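Local atomic coordinates of 2-hydroxy-3-oxopropionate reductase (Polaromonas sp. JS666, PDB entry 4DLL), a protein that probably catalyses the NAD(P)H-dependent reduction of 2-hydroxy-3-oxopropionate (tartronate semialdehyde) to glycerate. Residues G248-E253 and D305-F310; L121-I126 and P178-F183. One frame throughout, in Å; residues are numbered along the deposited sequence.

Contact 1 (G248-E253 and D305-F310); sequences GQRMVE and DQSGLF
R250, on the helix 247-252, sends an extended side chain to D305, and its NH1 meets D305 OD2 at 2.8 Å in a salt bridge. The N-H is bent off the line to the oxygen, at 128°, so the hydrogen bond within the pair is weak; guanidinium and carboxylate planes stand 80° apart. Water 1, in the guanidinium plane, accepts from NH1 and donates to D305 OD1 and Q306 OE1. D305 OD2 also takes the hydroxyl of S307 on its anti lone pair (OG to OD2 2.9 Å), while OD1 receives the backbone N-H groups of R259 and A260. An alanine in place of D305 would probably leave the R250 guanidinium without its countercharge and the S307 hydroxyl without its acceptor. The contact joins the helix 247-252 to the loop and 3-10 turn that lead into the helix 309-315, in the all-helical C-terminal part of this 3-hydroxyisobutyrate dehydrogenase-like fold. In selenomethionine M251, CG packs on F310 CD2 at 3.7 Å; SE, 5.1 Å from the F310 ring centroid and oblique to it, makes a Met-aromatic contact. Extended beyond CG (chi2 173°), the M251 chain carries CE on to S307 CB, 3.9 Å away.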
ATOM      1  N   GLY A 248       2.337 -10.111  -1.675  1.00 35.07           N
ATOM      2  CA  GLY A 248       1.774 -10.410  -2.959  1.00 37.10           C
ATOM      3  C   GLY A 248       2.538 -11.515  -3.699  1.00 39.07           C
ATOM      4  O   GLY A 248       1.919 -12.361  -4.385  1.00 38.89           O
ATOM      5  N   GLN A 249       3.874 -11.492  -3.591  1.00 39.63           N
ATOM      6  CA  GLN A 249       4.712 -12.531  -4.167  1.00 39.58           C
ATOM      7  C   GLN A 249       4.383 -13.873  -3.526  1.00 39.81           C
ATOM      8  O   GLN A 249       4.308 -14.873  -4.258  1.00 40.22           O
ATOM      9  CB  GLN A 249       6.200 -12.204  -4.082  1.00 39.26           C
ATOM     10  CG  GLN A 249       7.125 -13.132  -4.926  1.00 41.30           C
ATOM     11  CD  GLN A 249       6.657 -13.441  -6.418  1.00 42.86           C
ATOM     12  OE1 GLN A 249       7.061 -14.463  -6.997  1.00 44.37           O
ATOM     13  NE2 GLN A 249       5.827 -12.587  -7.007  1.00 38.69           N
ATOM     14  N   ARG A 250       4.104 -13.872  -2.211  1.00 38.91           N
ATOM     15  CA  ARG A 250       3.650 -15.076  -1.491  1.00 38.10           C
ATOM     16  C   ARG A 250       2.263 -15.490  -1.952  1.00 39.71           C
ATOM     17  O   ARG A 250       1.830 -16.656  -1.761  1.00 40.71           O
ATOM     18  CB  ARG A 250       3.601 -14.870   0.032  1.00 37.34           C
ATOM     19  CG  ARG A 250       4.952 -14.659   0.763  1.00 33.65           C
ATOM     20  CD  ARG A 250       4.734 -14.099   2.179  1.00 31.06           C
ATOM     21  NE  ARG A 250       5.986 -13.755   2.822  1.00 31.80           N
ATOM     22  CZ  ARG A 250       6.123 -13.098   3.973  1.00 34.63           C
ATOM     23  NH1 ARG A 250       5.068 -12.699   4.674  1.00 37.04           N
ATOM     24  NH2 ARG A 250       7.351 -12.828   4.430  1.00 37.02           N
HETATM   25  N   MSE A 251       1.510 -14.542  -2.480  1.00 39.79           N
HETATM   26  CA  MSE A 251       0.170 -14.893  -2.917  1.00 40.73           C
HETATM   27  C   MSE A 251       0.278 -15.601  -4.261  1.00 41.07           C
HETATM   28  O   MSE A 251      -0.387 -16.636  -4.505  1.00 40.49           O
HETATM   29  CB  MSE A 251      -0.718 -13.666  -3.027  1.00 40.87           C
HETATM   30  CG  MSE A 251      -1.139 -13.122  -1.661  1.00 42.36           C
HETATM   31 SE   MSE A 251      -2.097 -11.440  -1.907  1.00 43.69          SE
HETATM   32  CE  MSE A 251      -1.874 -10.879   0.015  1.00 33.65           C
ATOM     33  N   VAL A 252       1.144 -15.032  -5.102  1.00 41.60           N
ATOM     34  CA  VAL A 252       1.454 -15.551  -6.417  1.00 42.61           C
ATOM     35  C   VAL A 252       1.980 -16.978  -6.300  1.00 42.82           C
ATOM     36  O   VAL A 252       1.574 -17.830  -7.070  1.00 43.35           O
ATOM     37  CB  VAL A 252       2.517 -14.669  -7.152  1.00 43.22           C
ATOM     38  CG1 VAL A 252       3.048 -15.381  -8.389  1.00 43.33           C
ATOM     39  CG2 VAL A 252       1.951 -13.296  -7.556  1.00 41.88           C
ATOM     40  N   GLU A 253       2.867 -17.230  -5.335  1.00 42.83           N
ATOM     41  CA  GLU A 253       3.522 -18.546  -5.159  1.00 43.19           C
ATOM     42  C   GLU A 253       2.771 -19.492  -4.205  1.00 43.56           C
ATOM     43  O   GLU A 253       3.386 -20.381  -3.600  1.00 45.67           O
ATOM     44  CB  GLU A 253       4.916 -18.342  -4.592  1.00 42.64           C
ATOM     45  CG  GLU A 253       5.827 -17.394  -5.402  1.00 43.52           C
ATOM     46  CD  GLU A 253       7.177 -17.219  -4.759  1.00 45.86           C
ATOM     47  OE1 GLU A 253       7.403 -17.744  -3.645  1.00 45.27           O
ATOM     48  OE2 GLU A 253       8.035 -16.562  -5.385  1.00 48.85           O
ATOM     49  N   ASP A 305       0.493 -17.582   7.390  1.00 42.11           N
ATOM     50  CA  ASP A 305       0.949 -16.186   7.365  1.00 41.30           C
ATOM     51  C   ASP A 305      -0.234 -15.248   7.203  1.00 40.36           C
ATOM     52  O   ASP A 305      -1.318 -15.647   6.717  1.00 38.96           O
ATOM     53  CB  ASP A 305       1.911 -15.977   6.176  1.00 41.09           C
ATOM     54  CG  ASP A 305       2.696 -14.664   6.272  1.00 43.95           C
ATOM     55  OD1 ASP A 305       3.351 -14.476   7.315  1.00 43.82           O
ATOM     56  OD2 ASP A 305       2.639 -13.818   5.323  1.00 43.74           O
ATOM     57  N   GLN A 306      -0.016 -13.992   7.588  1.00 40.14           N
ATOM     58  CA  GLN A 306      -0.995 -12.902   7.377  1.00 39.89           C
ATOM     59  C   GLN A 306      -1.531 -12.770   5.910  1.00 39.54           C
ATOM     60  O   GLN A 306      -2.702 -12.446   5.703  1.00 40.03           O
ATOM     61  CB  GLN A 306      -0.478 -11.575   7.970  1.00 39.05           C
ATOM     62  CG  GLN A 306       0.859 -11.139   7.409  1.00 40.43           C
ATOM     63  CD  GLN A 306       1.553 -10.005   8.206  1.00 41.84           C
ATOM     64  OE1 GLN A 306       2.779  -9.825   8.111  1.00 41.69           O
ATOM     65  NE2 GLN A 306       0.772  -9.245   8.983  1.00 42.38           N
ATOM     66  N   SER A 307      -0.713 -13.095   4.910  1.00 39.57           N
ATOM     67  CA  SER A 307      -1.145 -13.045   3.515  1.00 40.11           C
ATOM     68  C   SER A 307      -2.157 -14.134   3.217  1.00 40.58           C
ATOM     69  O   SER A 307      -2.836 -14.090   2.184  1.00 40.19           O
ATOM     70  CB  SER A 307       0.032 -13.109   2.531  1.00 39.03           C
ATOM     71  OG  SER A 307       1.000 -14.023   2.967  1.00 41.33           O
ATOM     72  N   GLY A 308      -2.281 -15.072   4.160  1.00 41.58           N
ATOM     73  CA  GLY A 308      -3.171 -16.207   4.058  1.00 41.58           C
ATOM     74  C   GLY A 308      -4.611 -15.774   3.962  1.00 42.91           C
ATOM     75  O   GLY A 308      -5.497 -16.615   3.834  1.00 43.44           O
ATOM     76  N   LEU A 309      -4.855 -14.461   3.959  1.00 42.79           N
ATOM     77  CA  LEU A 309      -6.215 -13.924   3.835  1.00 42.59           C
ATOM     78  C   LEU A 309      -6.752 -14.094   2.429  1.00 42.10           C
ATOM     79  O   LEU A 309      -7.966 -14.218   2.222  1.00 43.20           O
ATOM     80  CB  LEU A 309      -6.278 -12.445   4.284  1.00 42.68           C
ATOM     81  CG  LEU A 309      -7.573 -11.687   4.073  1.00 40.87           C
ATOM     82  CD1 LEU A 309      -8.603 -12.158   5.120  1.00 43.52           C
ATOM     83  CD2 LEU A 309      -7.387 -10.170   4.138  1.00 37.88           C
ATOM     84  N   PHE A 310      -5.840 -14.067   1.475  1.00 41.53           N
ATOM     85  CA  PHE A 310      -6.051 -14.580   0.138  1.00 42.31           C
ATOM     86  C   PHE A 310      -6.888 -15.871   0.150  1.00 43.38           C
ATOM     87  O   PHE A 310      -7.861 -15.989  -0.602  1.00 43.13           O
ATOM     88  CB  PHE A 310      -4.675 -14.903  -0.406  1.00 42.53           C
ATOM     89  CG  PHE A 310      -4.641 -15.314  -1.827  1.00 42.42           C
ATOM     90  CD1 PHE A 310      -4.699 -16.672  -2.170  1.00 44.39           C
ATOM     91  CD2 PHE A 310      -4.433 -14.371  -2.825  1.00 41.08           C
ATOM     92  CE1 PHE A 310      -4.614 -17.087  -3.505  1.00 40.60           C
ATOM     93  CE2 PHE A 310      -4.360 -14.756  -4.163  1.00 41.85           C
ATOM     94  CZ  PHE A 310      -4.454 -16.135  -4.507  1.00 41.68           C
TER
HETATM   95  O   HOH W   1       4.247 -11.832   7.306  1.00 37.84           O

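Contact 2 (L121-I126 and P178-F183); sequences LDMASI and PLLKVF
L121 CD2 is the methyl that meets the helix: it lies 3.9 Å from L179 CD2 and equally far from L180 CD2, so that one branch of the strand residue touches one branch of each of two consecutive leucines. L121 and L179 lie alongside one another, running in opposing senses, whereas L180 comes in at a slant. Two residues along, selenomethionine M123 adds its terminal methyl, with CE 4.1 Å from F183 CD2 and more loosely 4.5 Å from L180 CD2; its approach to the F183 ring is oblique. No hydrogen bond spans the two segments, and the junction is made by these few apolar ends.

The torsions account for how the methyls arrive. L180 has CG anti to its carbonyl carbon (chi1 -69°); with CD1 continuing the chain, the other branch, CD2, turns to the strand although the CB does not point directly at it. M123 is bent at chi3 (141°), turning CE from the line of its chain. The carbonyl oxygen of L179 lies 3.6 Å above the plane of the F183 ring, offset toward the rim, and the backbone bond from F183 N to L180 O (2.8 Å) links F183 back to L180.

This is helix-on-sheet packing in the Rossmann-type nucleotide-binding domain. The strand 119-122 runs parallel to its neighbours 90-93 and 144-151, bonded to both through its backbone, while M46 and L50 of the helix 43-52 pack beside M123, L179 and F183, placing the helix 170-183 next to that helix over the sheet.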
ATOM      1  N   LEU A 121      11.975  -0.474  27.581  1.00 32.09           N
ATOM      2  CA  LEU A 121      11.531  -0.316  26.198  1.00 33.57           C
ATOM      3  C   LEU A 121      10.570  -1.434  25.921  1.00 33.72           C
ATOM      4  O   LEU A 121      10.989  -2.595  25.900  1.00 34.90           O
ATOM      5  CB  LEU A 121      12.725  -0.410  25.229  1.00 32.06           C
ATOM      6  CG  LEU A 121      13.318   0.918  24.718  1.00 35.79           C
ATOM      7  CD1 LEU A 121      13.550   1.928  25.796  1.00 38.59           C
ATOM      8  CD2 LEU A 121      14.593   0.721  23.933  1.00 35.00           C
ATOM      9  N   ASP A 122       9.294  -1.104  25.724  1.00 35.02           N
ATOM     10  CA  ASP A 122       8.335  -2.113  25.312  1.00 36.81           C
ATOM     11  C   ASP A 122       8.115  -2.134  23.814  1.00 36.80           C
ATOM     12  O   ASP A 122       7.602  -1.184  23.228  1.00 35.12           O
ATOM     13  CB  ASP A 122       7.007  -2.054  26.071  1.00 37.10           C
ATOM     14  CG  ASP A 122       6.285  -3.415  26.036  1.00 43.58           C
ATOM     15  OD1 ASP A 122       6.572  -4.216  25.084  1.00 46.64           O
ATOM     16  OD2 ASP A 122       5.477  -3.717  26.962  1.00 48.93           O
HETATM   17  N   MSE A 123       8.580  -3.233  23.225  1.00 39.39           N
HETATM   18  CA  MSE A 123       8.436  -3.549  21.809  1.00 42.12           C
HETATM   19  C   MSE A 123       7.308  -4.508  21.589  1.00 43.05           C
HETATM   20  O   MSE A 123       6.810  -4.587  20.497  1.00 45.75           O
HETATM   21  CB  MSE A 123       9.684  -4.218  21.275  1.00 41.41           C
HETATM   22  CG  MSE A 123      10.867  -3.336  21.384  1.00 43.81           C
HETATM   23 SE   MSE A 123      12.228  -3.931  20.121  1.00 51.40          SE
HETATM   24  CE  MSE A 123      12.819  -1.987  19.594  1.00 28.78           C
ATOM     25  N   ALA A 124       6.913  -5.261  22.596  1.00 45.52           N
ATOM     26  CA  ALA A 124       5.695  -6.110  22.474  1.00 47.31           C
ATOM     27  C   ALA A 124       4.486  -5.339  21.825  1.00 48.19           C
ATOM     28  O   ALA A 124       4.393  -4.111  21.912  1.00 48.85           O
ATOM     29  CB  ALA A 124       5.333  -6.622  23.819  1.00 47.07           C
ATOM     30  N   SER A 125       3.593  -6.027  21.119  1.00 49.65           N
ATOM     31  CA  SER A 125       2.335  -5.372  20.702  1.00 50.04           C
ATOM     32  C   SER A 125       1.367  -5.440  21.908  1.00 49.74           C
ATOM     33  O   SER A 125       1.124  -6.511  22.486  1.00 50.73           O
ATOM     34  CB  SER A 125       1.734  -5.962  19.383  1.00 51.48           C
ATOM     35  OG  SER A 125       2.253  -5.320  18.194  1.00 49.69           O
ATOM     36  N   ILE A 126       0.861  -4.275  22.301  1.00 48.37           N
ATOM     37  CA  ILE A 126       0.257  -4.066  23.627  1.00 46.52           C
ATOM     38  C   ILE A 126      -0.616  -2.838  23.430  1.00 44.48           C
ATOM     39  O   ILE A 126      -0.268  -1.993  22.597  1.00 44.21           O
ATOM     40  CB  ILE A 126       1.404  -3.887  24.698  1.00 47.18           C
ATOM     41  CG1 ILE A 126       1.560  -5.163  25.505  1.00 47.72           C
ATOM     42  CG2 ILE A 126       1.187  -2.742  25.684  1.00 46.21           C
ATOM     43  CD1 ILE A 126       2.340  -4.953  26.784  1.00 50.36           C
ATOM     44  N   PRO A 178      20.476   6.099  20.821  1.00 29.03           N
ATOM     45  CA  PRO A 178      21.631   5.331  20.339  1.00 28.17           C
ATOM     46  C   PRO A 178      21.308   3.827  20.283  1.00 27.78           C
ATOM     47  O   PRO A 178      21.725   3.134  19.337  1.00 27.00           O
ATOM     48  CB  PRO A 178      22.737   5.633  21.384  1.00 28.52           C
ATOM     49  CG  PRO A 178      22.424   7.023  21.833  1.00 30.02           C
ATOM     50  CD  PRO A 178      20.856   6.996  21.925  1.00 29.25           C
ATOM     51  N   LEU A 179      20.580   3.297  21.281  1.00 27.28           N
ATOM     52  CA  LEU A 179      20.242   1.852  21.192  1.00 25.70           C
ATOM     53  C   LEU A 179      19.298   1.643  20.025  1.00 26.72           C
ATOM     54  O   LEU A 179      19.464   0.680  19.237  1.00 26.35           O
ATOM     55  CB  LEU A 179      19.617   1.329  22.458  1.00 26.08           C
ATOM     56  CG  LEU A 179      19.267  -0.143  22.197  1.00 25.34           C
ATOM     57  CD1 LEU A 179      20.540  -0.934  22.314  1.00 21.81           C
ATOM     58  CD2 LEU A 179      18.194  -0.638  23.123  1.00 29.91           C
ATOM     59  N   LEU A 180      18.364   2.601  19.865  1.00 27.06           N
ATOM     60  CA  LEU A 180      17.395   2.498  18.816  1.00 28.93           C
ATOM     61  C   LEU A 180      18.004   2.486  17.429  1.00 29.72           C
ATOM     62  O   LEU A 180      17.634   1.632  16.648  1.00 30.55           O
ATOM     63  CB  LEU A 180      16.303   3.555  18.951  1.00 29.52           C
ATOM     64  CG  LEU A 180      15.418   3.276  20.177  1.00 29.25           C
ATOM     65  CD1 LEU A 180      14.329   4.278  20.304  1.00 28.55           C
ATOM     66  CD2 LEU A 180      14.901   1.899  20.248  1.00 29.31           C
ATOM     67  N   LYS A 181      18.955   3.403  17.155  1.00 30.37           N
ATOM     68  CA  LYS A 181      19.667   3.468  15.857  1.00 31.44           C
ATOM     69  C   LYS A 181      20.298   2.166  15.404  1.00 30.16           C
ATOM     70  O   LYS A 181      20.467   1.922  14.205  1.00 32.37           O
ATOM     71  CB  LYS A 181      20.774   4.530  15.860  1.00 30.28           C
ATOM     72  CG  LYS A 181      20.432   5.778  16.501  1.00 33.87           C
ATOM     73  CD  LYS A 181      19.989   6.827  15.543  1.00 38.28           C
ATOM     74  CE  LYS A 181      20.475   8.213  16.011  1.00 40.67           C
ATOM     75  NZ  LYS A 181      20.151   9.307  15.004  1.00 43.91           N
ATOM     76  N   VAL A 182      20.708   1.333  16.346  1.00 30.19           N
ATOM     77  CA  VAL A 182      21.259   0.030  16.011  1.00 29.53           C
ATOM     78  C   VAL A 182      20.204  -0.798  15.248  1.00 29.11           C
ATOM     79  O   VAL A 182      20.543  -1.619  14.380  1.00 26.88           O
ATOM     80  CB  VAL A 182      21.739  -0.721  17.300  1.00 30.78           C
ATOM     81  CG1 VAL A 182      22.270  -2.116  16.991  1.00 32.52           C
ATOM     82  CG2 VAL A 182      22.824   0.045  18.006  1.00 32.78           C
ATOM     83  N   PHE A 183      18.922  -0.607  15.581  1.00 28.54           N
ATOM     84  CA  PHE A 183      17.887  -1.472  14.970  1.00 28.22           C
ATOM     85  C   PHE A 183      17.255  -0.855  13.742  1.00 27.07           C
ATOM     86  O   PHE A 183      16.865  -1.581  12.838  1.00 25.55           O
ATOM     87  CB  PHE A 183      16.787  -1.814  15.936  1.00 29.28           C
ATOM     88  CG  PHE A 183      17.264  -2.348  17.241  1.00 29.29           C
ATOM     89  CD1 PHE A 183      18.151  -3.410  17.287  1.00 32.46           C
ATOM     90  CD2 PHE A 183      16.780  -1.797  18.428  1.00 27.56           C
ATOM     91  CE1 PHE A 183      18.587  -3.912  18.524  1.00 34.92           C
ATOM     92  CE2 PHE A 183      17.200  -2.268  19.656  1.00 33.09           C
ATOM     93  CZ  PHE A 183      18.106  -3.340  19.715  1.00 34.33           C
TER

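In the fold
Contacts 1 and 2 belong to different parts of the chain: both segments of contact 2 precede those of contact 1, with contact 2 in the 6-phosphogluconate dehydrogenase-type NAD-binding domain and contact 1 in the 3-hydroxyisobutyrate dehydrogenase-type helical part. Their centres are 28 Å apart and their nearest atoms about 10 Å, without touching. The long helix 194-222 follows the last strand of the Rossmann-type sheet, and its residues V213, A214 and L218 pack on M251 and F310 of contact 1. Contact 2 is the nearer to the probable cofactor site: M123 is close to, but not in contact with, the Gly-rich pattern G38, G40 and G43, which is consistent with dinucleotide binding. Contact 1 is packing within the helical part.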